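Local coordinates for beta-N-acetylhexosaminidase (Mycobacterium smegmatis, PDB 4YYF), which probably hydrolyses terminal non-reducing N-acetyl-D-hexosamine residues from N-acetyl-beta-D-hexosaminides, as a member of glycosyl hydrolase family 3, at residues P40-L45 and R333-L338; V51-A56 and I322-V327; S115-Q120 and L140-K145; P157-T162 and E184-Y189; G218-P223 and G250-P255. The protein carries 1 engineered substitution. All coordinates share one frame; numbering follows the deposited sequence.

Interaction 1 of 5, residues P40-L45 and R333-L338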
# COMPACT_ATOMS: atom_id res chain seq x y z
N PRO A 40 16.43 18.56 2.53
CA PRO A 40 17.47 18.06 1.62
C PRO A 40 16.84 17.12 0.60
O PRO A 40 15.93 16.37 0.97
CB PRO A 40 18.38 17.26 2.55
CG PRO A 40 18.17 17.85 3.91
CD PRO A 40 16.73 18.26 3.95
N ALA A 41 17.31 17.15 -0.64
CA ALA A 41 16.74 16.32 -1.70
C ALA A 41 16.66 14.84 -1.32
O ALA A 41 15.67 14.17 -1.62
CB ALA A 41 17.51 16.50 -3.00
N ARG A 42 17.69 14.33 -0.66
CA ARG A 42 17.74 12.91 -0.33
C ARG A 42 16.69 12.56 0.73
O ARG A 42 16.11 11.47 0.71
CB ARG A 42 19.16 12.52 0.13
CG ARG A 42 19.41 11.03 0.33
CD ARG A 42 20.90 10.78 0.55
NE ARG A 42 21.26 9.37 0.68
CZ ARG A 42 21.65 8.59 -0.33
NH1 ARG A 42 21.72 9.07 -1.57
NH2 ARG A 42 21.97 7.32 -0.09
N ASP A 43 16.41 13.48 1.64
CA ASP A 43 15.39 13.21 2.66
C ASP A 43 13.97 13.31 2.10
O ASP A 43 13.06 12.62 2.58
CB ASP A 43 15.56 14.13 3.88
CG ASP A 43 16.85 13.85 4.63
OD1 ASP A 43 17.48 12.80 4.39
OD2 ASP A 43 17.23 14.70 5.47
N LYS A 44 13.78 14.18 1.11
CA LYS A 44 12.51 14.21 0.38
C LYS A 44 12.30 12.89 -0.31
O LYS A 44 11.20 12.35 -0.28
CB LYS A 44 12.51 15.30 -0.68
CG LYS A 44 12.54 16.72 -0.16
CD LYS A 44 12.44 17.68 -1.33
CE LYS A 44 12.19 19.10 -0.86
NZ LYS A 44 11.91 19.99 -2.03
N LEU A 45 13.35 12.36 -0.94
CA LEU A 45 13.26 11.06 -1.63
C LEU A 45 13.00 9.91 -0.66
O LEU A 45 12.19 9.01 -0.94
CB LEU A 45 14.52 10.79 -2.47
CG LEU A 45 14.71 11.75 -3.65
CD1 LEU A 45 16.10 11.62 -4.27
CD2 LEU A 45 13.63 11.48 -4.69
N ARG A 333 20.21 6.11 -6.69
CA ARG A 333 19.68 6.05 -8.04
C ARG A 333 18.63 7.14 -8.25
O ARG A 333 18.50 7.71 -9.33
CB ARG A 333 19.07 4.66 -8.31
CG ARG A 333 18.48 4.47 -9.72
CD ARG A 333 19.56 4.50 -10.80
NE ARG A 333 19.03 4.33 -12.16
CZ ARG A 333 18.73 5.33 -12.99
NH1 ARG A 333 18.91 6.58 -12.61
NH2 ARG A 333 18.26 5.07 -14.21
N LEU A 334 17.87 7.45 -7.20
CA LEU A 334 16.82 8.46 -7.32
C LEU A 334 17.41 9.86 -7.49
O LEU A 334 16.90 10.65 -8.28
CB LEU A 334 15.87 8.40 -6.13
CG LEU A 334 15.00 7.14 -6.10
CD1 LEU A 334 14.07 7.14 -4.89
CD2 LEU A 334 14.20 7.04 -7.39
N GLU A 335 18.49 10.15 -6.77
CA GLU A 335 19.20 11.40 -6.95
C GLU A 335 19.77 11.54 -8.37
O GLU A 335 19.71 12.62 -8.97
CB GLU A 335 20.32 11.54 -5.91
CG GLU A 335 19.82 11.67 -4.48
CD GLU A 335 20.87 12.28 -3.55
OE1 GLU A 335 21.39 11.55 -2.68
OE2 GLU A 335 21.15 13.49 -3.69
N GLN A 336 20.30 10.46 -8.92
CA GLN A 336 20.80 10.48 -10.29
C GLN A 336 19.67 10.73 -11.29
O GLN A 336 19.86 11.44 -12.29
CB GLN A 336 21.52 9.17 -10.62
CG GLN A 336 22.78 8.93 -9.80
CD GLN A 336 23.25 7.48 -9.87
OE1 GLN A 336 22.81 6.72 -10.74
NE2 GLN A 336 24.12 7.09 -8.95
N ALA A 337 18.50 10.15 -11.03
CA ALA A 337 17.36 10.34 -11.93
C ALA A 337 16.90 11.79 -11.93
O ALA A 337 16.48 12.32 -12.96
CB ALA A 337 16.23 9.43 -11.54
N LEU A 338 16.97 12.43 -10.76
CA LEU A 338 16.64 13.84 -10.63
C LEU A 338 17.58 14.64 -11.50
O LEU A 338 17.15 15.51 -12.27
CB LEU A 338 16.77 14.30 -9.17
CG LEU A 338 15.57 14.01 -8.27
CD1 LEU A 338 15.78 14.59 -6.87
CD2 LEU A 338 14.30 14.58 -8.90

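Interaction 2 of 5, residues V51-A56 and I322-V327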
# COMPACT_ATOMS: atom_id res chain seq x y z
N VAL A 51 9.75 0.52 3.75
CA VAL A 51 10.60 -0.66 3.70
C VAL A 51 10.32 -1.64 4.83
O VAL A 51 10.13 -1.24 5.98
CB VAL A 51 12.11 -0.29 3.68
CG1 VAL A 51 12.47 0.38 2.37
CG2 VAL A 51 12.46 0.62 4.87
N GLY A 52 10.29 -2.92 4.50
CA GLY A 52 10.10 -3.97 5.50
C GLY A 52 11.32 -4.07 6.40
O GLY A 52 12.45 -3.92 5.93
N VAL A 53 11.08 -4.30 7.70
CA VAL A 53 12.14 -4.41 8.70
C VAL A 53 12.06 -5.76 9.41
O VAL A 53 10.98 -6.32 9.54
CB VAL A 53 12.04 -3.28 9.74
CG1 VAL A 53 12.19 -1.91 9.06
CG2 VAL A 53 10.71 -3.35 10.49
N THR A 54 13.20 -6.30 9.85
CA THR A 54 13.23 -7.62 10.48
C THR A 54 13.08 -7.57 12.00
O THR A 54 12.64 -8.54 12.63
CB THR A 54 14.53 -8.38 10.17
OG1 THR A 54 15.65 -7.54 10.52
CG2 THR A 54 14.61 -8.75 8.70
N ASP A 55 13.45 -6.44 12.59
CA ASP A 55 13.50 -6.31 14.04
C ASP A 55 13.78 -4.86 14.41
O ASP A 55 13.97 -4.01 13.53
CB ASP A 55 14.60 -7.21 14.62
CG ASP A 55 15.90 -7.09 13.86
OD1 ASP A 55 16.49 -5.99 13.85
OD2 ASP A 55 16.34 -8.08 13.25
N ALA A 56 13.82 -4.59 15.71
CA ALA A 56 14.03 -3.23 16.20
C ALA A 56 15.35 -2.64 15.69
O ALA A 56 15.37 -1.48 15.29
CB ALA A 56 13.97 -3.19 17.73
N ILE A 322 10.37 -5.01 0.68
CA ILE A 322 10.31 -5.66 1.98
C ILE A 322 11.62 -5.82 2.75
O ILE A 322 11.67 -6.53 3.75
CB ILE A 322 9.48 -6.98 1.95
CG1 ILE A 322 10.17 -8.05 1.11
CG2 ILE A 322 8.06 -6.70 1.43
CD1 ILE A 322 9.48 -9.41 1.18
N THR A 323 12.67 -5.14 2.30
CA THR A 323 13.96 -5.17 2.98
C THR A 323 14.58 -3.77 3.05
O THR A 323 14.25 -2.91 2.24
CB THR A 323 14.94 -6.11 2.27
OG1 THR A 323 14.91 -5.81 0.87
CG2 THR A 323 14.54 -7.58 2.47
N THR A 324 15.49 -3.56 4.00
CA THR A 324 16.14 -2.27 4.18
C THR A 324 17.50 -2.16 3.50
O THR A 324 18.03 -1.06 3.35
CB THR A 324 16.41 -1.99 5.66
OG1 THR A 324 17.25 -3.03 6.17
CG2 THR A 324 15.09 -1.95 6.46
N ALA A 325 18.09 -3.30 3.12
CA ALA A 325 19.47 -3.31 2.60
C ALA A 325 19.66 -2.40 1.39
O ALA A 325 20.72 -1.80 1.21
CB ALA A 325 19.90 -4.73 2.24
N GLU A 326 18.64 -2.30 0.55
CA GLU A 326 18.79 -1.60 -0.73
C GLU A 326 18.61 -0.09 -0.62
O GLU A 326 18.81 0.63 -1.60
CB GLU A 326 17.79 -2.16 -1.74
CG GLU A 326 17.97 -3.64 -2.07
CD GLU A 326 17.35 -4.57 -1.03
OE1 GLU A 326 16.70 -4.09 -0.07
OE2 GLU A 326 17.51 -5.80 -1.18
N VAL A 327 18.24 0.39 0.56
CA VAL A 327 17.85 1.80 0.70
C VAL A 327 18.92 2.80 0.22
O VAL A 327 18.61 3.70 -0.56
CB VAL A 327 17.38 2.13 2.13
CG1 VAL A 327 17.31 3.64 2.32
CG2 VAL A 327 16.02 1.47 2.42
O HOH W 1 15.27 -5.64 6.36

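Interaction 3 of 5, residues S115-Q120 and L140-K145. With ACT (acetate ion), chain E.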
# COMPACT_ATOMS: atom_id res chain seq x y z
N SER A 115 -1.25 -12.96 16.34
CA SER A 115 -0.74 -13.48 17.61
C SER A 115 -0.96 -12.48 18.74
O SER A 115 -1.04 -12.85 19.92
CB SER A 115 0.75 -13.83 17.49
OG SER A 115 1.49 -12.68 17.14
N LEU A 116 -1.09 -11.20 18.37
CA LEU A 116 -1.26 -10.13 19.35
C LEU A 116 -2.68 -9.58 19.40
O LEU A 116 -3.14 -9.13 20.45
CB LEU A 116 -0.29 -8.97 19.05
CG LEU A 116 1.20 -9.26 19.25
CD1 LEU A 116 2.04 -8.15 18.62
CD2 LEU A 116 1.54 -9.38 20.72
N ILE A 117 -3.39 -9.58 18.28
CA ILE A 117 -4.71 -8.95 18.27
C ILE A 117 -5.86 -9.95 18.09
O ILE A 117 -7.02 -9.55 18.07
CB ILE A 117 -4.82 -7.80 17.23
CG1 ILE A 117 -4.82 -8.33 15.79
CG2 ILE A 117 -3.70 -6.76 17.45
CD1 ILE A 117 -5.20 -7.25 14.75
N GLY A 118 -5.52 -11.23 17.98
CA GLY A 118 -6.51 -12.28 17.79
C GLY A 118 -6.71 -12.57 16.32
O GLY A 118 -6.40 -11.75 15.47
N SER A 119 -7.24 -13.74 15.99
CA SER A 119 -7.52 -14.03 14.59
C SER A 119 -8.91 -13.53 14.19
O SER A 119 -9.79 -13.30 15.02
CB SER A 119 -7.38 -15.52 14.32
OG SER A 119 -8.40 -16.22 14.98
N GLN A 120 -9.11 -13.35 12.89
CA GLN A 120 -10.37 -12.91 12.32
C GLN A 120 -10.63 -13.82 11.13
O GLN A 120 -9.68 -14.24 10.46
CB GLN A 120 -10.23 -11.46 11.86
CG GLN A 120 -11.44 -10.86 11.14
CD GLN A 120 -11.02 -9.78 10.18
OE1 GLN A 120 -10.78 -8.64 10.58
NE2 GLN A 120 -10.91 -10.13 8.90
N LEU A 140 -13.22 -1.76 13.26
CA LEU A 140 -12.99 -0.74 14.29
C LEU A 140 -12.23 -1.31 15.48
O LEU A 140 -11.22 -0.75 15.91
CB LEU A 140 -14.33 -0.15 14.77
CG LEU A 140 -14.21 0.92 15.87
CD1 LEU A 140 -13.36 2.12 15.43
CD2 LEU A 140 -15.59 1.38 16.33
N ASP A 141 -12.72 -2.42 16.03
CA ASP A 141 -12.06 -3.06 17.16
C ASP A 141 -10.62 -3.44 16.85
O ASP A 141 -9.72 -3.21 17.66
CB ASP A 141 -12.83 -4.32 17.60
CG ASP A 141 -14.13 -3.99 18.33
OD1 ASP A 141 -14.32 -2.83 18.76
OD2 ASP A 141 -14.97 -4.91 18.48
N ARG A 142 -10.40 -4.02 15.67
CA ARG A 142 -9.05 -4.44 15.31
C ARG A 142 -8.13 -3.27 14.98
O ARG A 142 -6.95 -3.29 15.30
CB ARG A 142 -9.08 -5.47 14.19
CG ARG A 142 -9.68 -6.78 14.66
CD ARG A 142 -9.88 -7.75 13.50
NE ARG A 142 -8.64 -8.37 13.04
CZ ARG A 142 -8.01 -9.35 13.70
NH1 ARG A 142 -8.47 -9.77 14.87
NH2 ARG A 142 -6.91 -9.90 13.19
N GLY A 143 -8.69 -2.23 14.37
CA GLY A 143 -7.96 -0.99 14.15
C GLY A 143 -7.43 -0.39 15.45
O GLY A 143 -6.29 0.07 15.50
N ARG A 144 -8.25 -0.36 16.49
CA ARG A 144 -7.81 0.17 17.77
C ARG A 144 -6.69 -0.68 18.33
O ARG A 144 -5.74 -0.16 18.91
CB ARG A 144 -8.98 0.26 18.76
CG ARG A 144 -9.96 1.37 18.42
CD ARG A 144 -11.25 1.25 19.20
NE ARG A 144 -12.16 2.35 18.89
CZ ARG A 144 -13.44 2.38 19.23
NH1 ARG A 144 -13.97 1.37 19.89
NH2 ARG A 144 -14.19 3.43 18.89
N LYS A 145 -6.80 -2.00 18.16
CA LYS A 145 -5.77 -2.92 18.64
C LYS A 145 -4.47 -2.70 17.89
O LYS A 145 -3.39 -2.80 18.48
CB LYS A 145 -6.23 -4.38 18.55
CG LYS A 145 -7.30 -4.76 19.57
CD LYS A 145 -7.87 -6.15 19.26
CE LYS A 145 -9.01 -6.53 20.18
NZ LYS A 145 -9.46 -7.95 19.96
C ACT E . -11.46 -8.52 16.86
O ACT E . -10.99 -7.84 17.80
OXT ACT E . -10.73 -9.45 16.45
CH3 ACT E . -12.80 -8.21 16.25
O HOH W 2 -7.66 -7.99 10.47

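Interaction 4 of 5, residues P157-T162 and E184-Y189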
# COMPACT_ATOMS: atom_id res chain seq x y z
N PRO A 157 -8.72 -2.62 3.12
CA PRO A 157 -9.23 -3.88 2.61
C PRO A 157 -8.85 -4.15 1.17
O PRO A 157 -8.67 -3.24 0.36
CB PRO A 157 -10.75 -3.69 2.68
CG PRO A 157 -10.92 -2.21 2.36
CD PRO A 157 -9.76 -1.56 3.11
N VAL A 158 -8.76 -5.43 0.86
CA VAL A 158 -8.74 -5.91 -0.51
C VAL A 158 -10.09 -5.58 -1.13
O VAL A 158 -11.14 -5.90 -0.56
CB VAL A 158 -8.56 -7.44 -0.51
CG1 VAL A 158 -8.81 -8.04 -1.90
CG2 VAL A 158 -7.16 -7.79 0.00
N VAL A 159 -10.08 -4.95 -2.30
CA VAL A 159 -11.33 -4.70 -3.01
C VAL A 159 -11.37 -5.49 -4.31
O VAL A 159 -12.31 -5.35 -5.11
CB VAL A 159 -11.57 -3.19 -3.26
CG1 VAL A 159 -11.69 -2.43 -1.93
CG2 VAL A 159 -10.45 -2.61 -4.10
N ASP A 160 -10.37 -6.34 -4.50
CA ASP A 160 -10.41 -7.31 -5.59
C ASP A 160 -11.69 -8.12 -5.57
O ASP A 160 -12.21 -8.47 -4.51
CB ASP A 160 -9.21 -8.27 -5.51
CG ASP A 160 -7.88 -7.56 -5.63
OD1 ASP A 160 -7.79 -6.57 -6.40
OD2 ASP A 160 -6.92 -7.98 -4.95
N VAL A 161 -12.20 -8.42 -6.76
CA VAL A 161 -13.45 -9.14 -6.94
C VAL A 161 -13.10 -10.49 -7.55
O VAL A 161 -12.43 -10.53 -8.58
CB VAL A 161 -14.35 -8.36 -7.92
CG1 VAL A 161 -15.63 -9.10 -8.18
CG2 VAL A 161 -14.62 -6.95 -7.37
N THR A 162 -13.52 -11.59 -6.93
CA THR A 162 -13.18 -12.90 -7.46
C THR A 162 -14.06 -14.02 -6.92
O THR A 162 -14.68 -13.89 -5.86
CB THR A 162 -11.71 -13.29 -7.13
OG1 THR A 162 -11.32 -14.42 -7.92
CG2 THR A 162 -11.56 -13.66 -5.68
N GLU A 184 -19.95 -2.71 -0.43
CA GLU A 184 -20.56 -2.66 0.89
C GLU A 184 -19.62 -3.14 1.99
O GLU A 184 -19.42 -2.44 2.98
CB GLU A 184 -21.85 -3.48 0.91
CG GLU A 184 -22.70 -3.23 2.14
CD GLU A 184 -23.87 -4.18 2.24
OE1 GLU A 184 -23.97 -5.11 1.41
OE2 GLU A 184 -24.69 -3.99 3.17
N TYR A 185 -19.05 -4.33 1.81
CA TYR A 185 -18.26 -4.94 2.89
C TYR A 185 -16.86 -4.35 3.04
O TYR A 185 -16.43 -4.02 4.15
CB TYR A 185 -18.23 -6.47 2.75
CG TYR A 185 -19.49 -7.11 3.25
CD1 TYR A 185 -20.64 -7.14 2.46
CD2 TYR A 185 -19.55 -7.67 4.52
CE1 TYR A 185 -21.82 -7.72 2.94
CE2 TYR A 185 -20.71 -8.25 5.00
CZ TYR A 185 -21.84 -8.27 4.20
OH TYR A 185 -22.98 -8.85 4.69
N ALA A 186 -16.14 -4.19 1.93
CA ALA A 186 -14.83 -3.54 2.04
C ALA A 186 -15.00 -2.09 2.50
O ALA A 186 -14.16 -1.56 3.24
CB ALA A 186 -14.08 -3.59 0.71
N GLY A 187 -16.06 -1.45 2.04
CA GLY A 187 -16.34 -0.08 2.47
C GLY A 187 -16.50 -0.00 3.98
O GLY A 187 -15.99 0.92 4.63
N ALA A 188 -17.21 -0.98 4.53
CA ALA A 188 -17.42 -1.06 5.97
C ALA A 188 -16.10 -1.31 6.67
O ALA A 188 -15.82 -0.71 7.72
CB ALA A 188 -18.43 -2.17 6.32
N TYR A 189 -15.28 -2.18 6.09
CA TYR A 189 -14.01 -2.53 6.71
C TYR A 189 -13.10 -1.30 6.71
O TYR A 189 -12.42 -1.01 7.70
CB TYR A 189 -13.33 -3.73 6.01
CG TYR A 189 -12.38 -4.49 6.92
CD1 TYR A 189 -11.09 -4.02 7.17
CD2 TYR A 189 -12.78 -5.65 7.58
CE1 TYR A 189 -10.22 -4.70 8.04
CE2 TYR A 189 -11.91 -6.35 8.44
CZ TYR A 189 -10.65 -5.86 8.66
OH TYR A 189 -9.79 -6.53 9.51

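Interaction 5 of 5, residues G218-P223 and G250-P255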
# COMPACT_ATOMS: atom_id res chain seq x y z
N GLY A 218 5.51 -14.42 -10.72
CA GLY A 218 5.81 -14.09 -12.10
C GLY A 218 4.80 -13.11 -12.66
O GLY A 218 3.96 -12.60 -11.93
N GLY A 219 4.89 -12.83 -13.96
CA GLY A 219 4.00 -11.86 -14.58
C GLY A 219 2.60 -12.42 -14.68
O GLY A 219 2.42 -13.62 -14.88
N VAL A 220 1.61 -11.54 -14.54
CA VAL A 220 0.21 -11.92 -14.67
C VAL A 220 -0.55 -10.88 -15.50
O VAL A 220 -0.12 -9.72 -15.60
CB VAL A 220 -0.48 -12.08 -13.29
CG1 VAL A 220 0.25 -13.09 -12.43
CG2 VAL A 220 -0.59 -10.75 -12.57
N THR A 221 -1.67 -11.30 -16.10
CA THR A 221 -2.50 -10.44 -16.94
C THR A 221 -3.96 -10.42 -16.45
O THR A 221 -4.50 -11.45 -16.05
CB THR A 221 -2.48 -10.93 -18.40
OG1 THR A 221 -1.12 -11.01 -18.85
CG2 THR A 221 -3.24 -9.97 -19.33
N THR A 222 -4.59 -9.25 -16.49
CA THR A 222 -6.01 -9.14 -16.13
C THR A 222 -6.88 -9.21 -17.38
O THR A 222 -6.35 -9.19 -18.49
CB THR A 222 -6.29 -7.77 -15.50
OG1 THR A 222 -6.14 -6.77 -16.51
CG2 THR A 222 -5.35 -7.48 -14.35
N PRO A 223 -8.21 -9.27 -17.20
CA PRO A 223 -9.09 -9.02 -18.35
C PRO A 223 -8.84 -7.61 -18.88
O PRO A 223 -8.26 -6.79 -18.16
CB PRO A 223 -10.50 -9.09 -17.73
CG PRO A 223 -10.33 -9.98 -16.54
CD PRO A 223 -8.97 -9.67 -16.00
N GLY A 250 -1.33 -2.79 -8.05
CA GLY A 250 -0.69 -4.08 -8.15
C GLY A 250 0.19 -4.21 -9.39
O GLY A 250 0.32 -3.25 -10.15
N HIS A 251 0.78 -5.38 -9.60
CA HIS A 251 1.76 -5.57 -10.66
C HIS A 251 1.18 -6.23 -11.92
O HIS A 251 1.93 -6.60 -12.83
CB HIS A 251 2.96 -6.42 -10.17
CG HIS A 251 3.63 -5.87 -8.94
ND1 HIS A 251 3.86 -4.53 -8.74
CD2 HIS A 251 4.12 -6.51 -7.85
CE1 HIS A 251 4.47 -4.36 -7.57
NE2 HIS A 251 4.64 -5.55 -7.01
N MSE A 252 -0.14 -6.40 -11.97
CA MSE A 252 -0.73 -7.08 -13.13
C MSE A 252 -0.51 -6.26 -14.39
O MSE A 252 -0.44 -5.03 -14.33
CB MSE A 252 -2.24 -7.24 -12.95
CG MSE A 252 -2.69 -7.85 -11.63
SE MSE A 252 -2.90 -6.55 -10.18
CE MSE A 252 -3.70 -5.09 -11.17
N GLN A 253 -0.40 -6.93 -15.53
CA GLN A 253 -0.44 -6.27 -16.83
C GLN A 253 -1.90 -6.17 -17.26
O GLN A 253 -2.64 -7.16 -17.16
CB GLN A 253 0.35 -7.08 -17.86
CG GLN A 253 1.83 -7.21 -17.50
CD GLN A 253 2.50 -8.36 -18.22
OE1 GLN A 253 2.54 -8.40 -19.44
NE2 GLN A 253 3.03 -9.31 -17.44
N VAL A 254 -2.32 -5.00 -17.72
CA VAL A 254 -3.72 -4.78 -18.11
C VAL A 254 -3.84 -4.47 -19.60
O VAL A 254 -3.40 -3.40 -20.03
CB VAL A 254 -4.33 -3.59 -17.32
CG1 VAL A 254 -5.82 -3.42 -17.65
CG2 VAL A 254 -4.12 -3.75 -15.81
N PRO A 255 -4.45 -5.38 -20.38
CA PRO A 255 -4.66 -5.11 -21.82
C PRO A 255 -5.54 -3.88 -22.01
O PRO A 255 -6.54 -3.74 -21.30
CB PRO A 255 -5.40 -6.37 -22.32
CG PRO A 255 -5.11 -7.43 -21.28
CD PRO A 255 -5.02 -6.68 -19.98
O HOH W 3 2.72 -8.70 -14.39

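Interaction 1 of 5, residues P40-L45 and R333-L338
Two outer helices of the TIM-barrel domain meet where R42 and L45 of helix 41-46 face L334, E335 and L338 of helix 327-340. The short axes approach to 10.2 Å and cross steeply, with 114° between their N-to-C directions. A salt bridge closes one flank. NH1 of R42 donates to OE1 of E335 at 2.7 Å, and the carboxylate oxygen sits almost exactly in the guanidinium plane, at its edge. E335 receives this bond on the anti lone pair of OE1, turned away from its other oxygen, and the two planar groups are inclined 59° to each other. The arginine reaches this position with its chain extended from CG to NE, CG lying anti to the backbone N (chi1 -172°), and its methylenes also run past OE1, CD coming within 3.4 Å. Next to the ion pair the chemistry turns apolar. CD1 of L45 touches CB of L334 at 3.7 Å and the aliphatic CG of E335 at 3.7 Å, while CD1 of L338 closes on the same L45 methyl at 4.0 Å. The arginine is shared: NH1 makes a second salt bridge to D332, one turn back on the partner helix. L45 leans further on V348 of helix 345-357, and L334 packs on L312 of helix 304-314, so the crossing is embedded among the helices wrapped round the strands.

Interaction 2 of 5, residues V51-A56 and I322-V327
V51 and G52, on strand 49-52, pack against the loop that leaves the neighbouring parallel strand 319-321. The close part is largely backbone and methyl. G52 has no side chain and lies directly beside I322 and T323: its CA makes a C-H...O contact with O of I322 at 3.5 Å, answered by CA of T323 meeting O of G52 at 3.5 Å. CG2 of T324 presses still nearer, 3.3 Å from that same G52 oxygen, and this methyl also meets CG1 of V53 at 3.9 Å. Alongside, CG1 of V51 meets CG2 of V327 at 3.7 Å, the two side chains crossing nearly at a right angle. V51 CG1 stands anti to the carbonyl carbon (chi1 -69°), and this turns it to the start of helix 327-340.

The other side is held more loosely. No direct hydrogen bond crosses between the segments; a water accepts from N of T324 at 3.2 Å and gives G52 O only a weak bond. The hydroxyl of T324 is instead bonded to D58 of helix 56-66, and T323, just before the type I turn T324-V327, donates through OG1 to OE1 of E326 at 2.7 Å. Strands 49-52 and 319-321 are the first and last of the domain in chain order, and their parallel pairing is what is expected where a beta/alpha barrel closes on itself.

Interaction 3 of 5, residues S115-Q120 and L140-K145
A bend at chi3 (76°) in the chain of R142 turns its guanidinium in between I117 and Q120, while chi1 of I117 (71°) wedges CG1 between its own backbone N and carbonyl carbon and leads CD1 to the arginine. The planar group is thereby sandwiched: CB of Q120 lies over the centre of one face, 3.6 Å above the plane, and CD1 of I117 covers the opposite face nearer the rim. At the edge, NH1 and NH2 both donate to the single oxygen of G118, at 2.9 Å and 3.0 Å, an end-on grip by two nitrogens. The oxygen lies in the guanidinium plane, but the carbonyl is met unevenly: NH2 is modestly tilted from its plane and NH1 stands well above it, both from the same face.

An acetate, probably from the crystallisation liquor, joins the site, its OXT taking a bond from NH1 of R142 at 2.8 Å and its O one from NZ of K145 at 2.6 Å. A water accepts from NE of R142 at 2.8 Å and probably donates to OE1 of Q120, an oxygen also bonded to Y189 of helix 179-196. Further along, CB of K145 rests on CG2 of I117 at 3.6 Å, and NH2 of R142 has a second partner in E105. G118, with positive phi, ends helix 114-117; thus an arginine of the outer barrel helix 132-148 grips the backbone carbonyl just past the C-terminal end of a short helix.

Interaction 4 of 5, residues P157-T162 and E184-Y189
P157 lays its ring against A186, CG standing 3.8 Å from CB of the alanine and 3.4 Å from its carbonyl oxygen. The proline follows a cis peptide bond and lies in the loop after strand 153-154; A186 lies on helix 179-196, the next long helix of the beta/alpha barrel. The contact therefore joins the loop after a barrel strand to a helix of the outer layer; its side-chain contacts are apolar, and no hydrogen bond passes between the segments. A small residue at the helix surface permits the close approach: the alpha carbons of P157 and A186 are 5.6 Å apart.

The alanine methyl is the hub. Besides the proline ring it meets CG1 of V159 at 3.7 Å and the backbone oxygen of V158 at 3.9 Å, so that three consecutive loop residues curl round one methyl group. V159 delivers CG1 by holding it anti to its carbonyl carbon (chi1 -62°). The neighbouring helical turn adds Y189, and its side chain also touches V135 and A139 of helix 132-148.

All touching residues are buried. P157 and V159 also lean on L202 of strand 199-205, and V159 on Y236 and L239 of helix 234-239; D160, further along the loop, is bonded to H204. One helical turn on from A186, CB of P157 lies 4.2 Å from CB of Y189.

Interaction 5 of 5, residues G218-P223 and G250-P255
The side-chain amide of Q253 runs alongside the backbone of V220, NE2 lying 3.7 Å from O of V220, and its extended chain covers that carbonyl group. The backbones are joined in a single parallel beta bridge between T221 and Q253, formed by the loops that follow the adjacent parallel barrel strands 199-205 and 246-249. N of Q253 donates to O of V220 at 2.8 Å, practically straight at 175°. T222 N returns a bond to O of Q253 at 2.9 Å. Q253 thus supplies both its N and its O, to V220 O and T222 N, the residues flanking T221, and CA of T221 supports them with a C-H...O contact to the same Q253 oxygen.

The loops run 48° apart, and the bridge remains a single one. At one end a water accepts from N of V220 and from NE2 of Q253 and donates to O of H251 at 2.7 Å, tying three polar atoms together. At the other, the ring of P255 closes over T221 and T222, its CD lying 3.2 Å from O of T222. Near the water-bound end, CG2 of V220 touches CG of the selenomethionine M252 at 3.7 Å. On the T222 side the fit is tighter than usual, CG2 of T222 pressing to 3.4 Å from CB of M252.

All five contacts belong to one barrel domain, at different levels. Interaction 4 is fully buried and lacks any hydrogen bond across it; the others are only partly buried and bring in polar atoms. Interactions 1 and 2 lie on consecutive elements at both ends of the domain's chain: helix 41-46 runs into strand 49-52, and helix 327-340 follows the loop of interaction 2; the nearest atoms of the two interactions lie about 5 Å apart. Interactions 3 and 4 touch directly, Q120 OE1 lying 2.6 Å from Y189 OH in a probable hydrogen bond. Charge marks the helix contacts of 1 and 3, whereas the loop contact of 5 rests on backbone hydrogen bonds and that of 2 on methyls, C-H...O contacts and water.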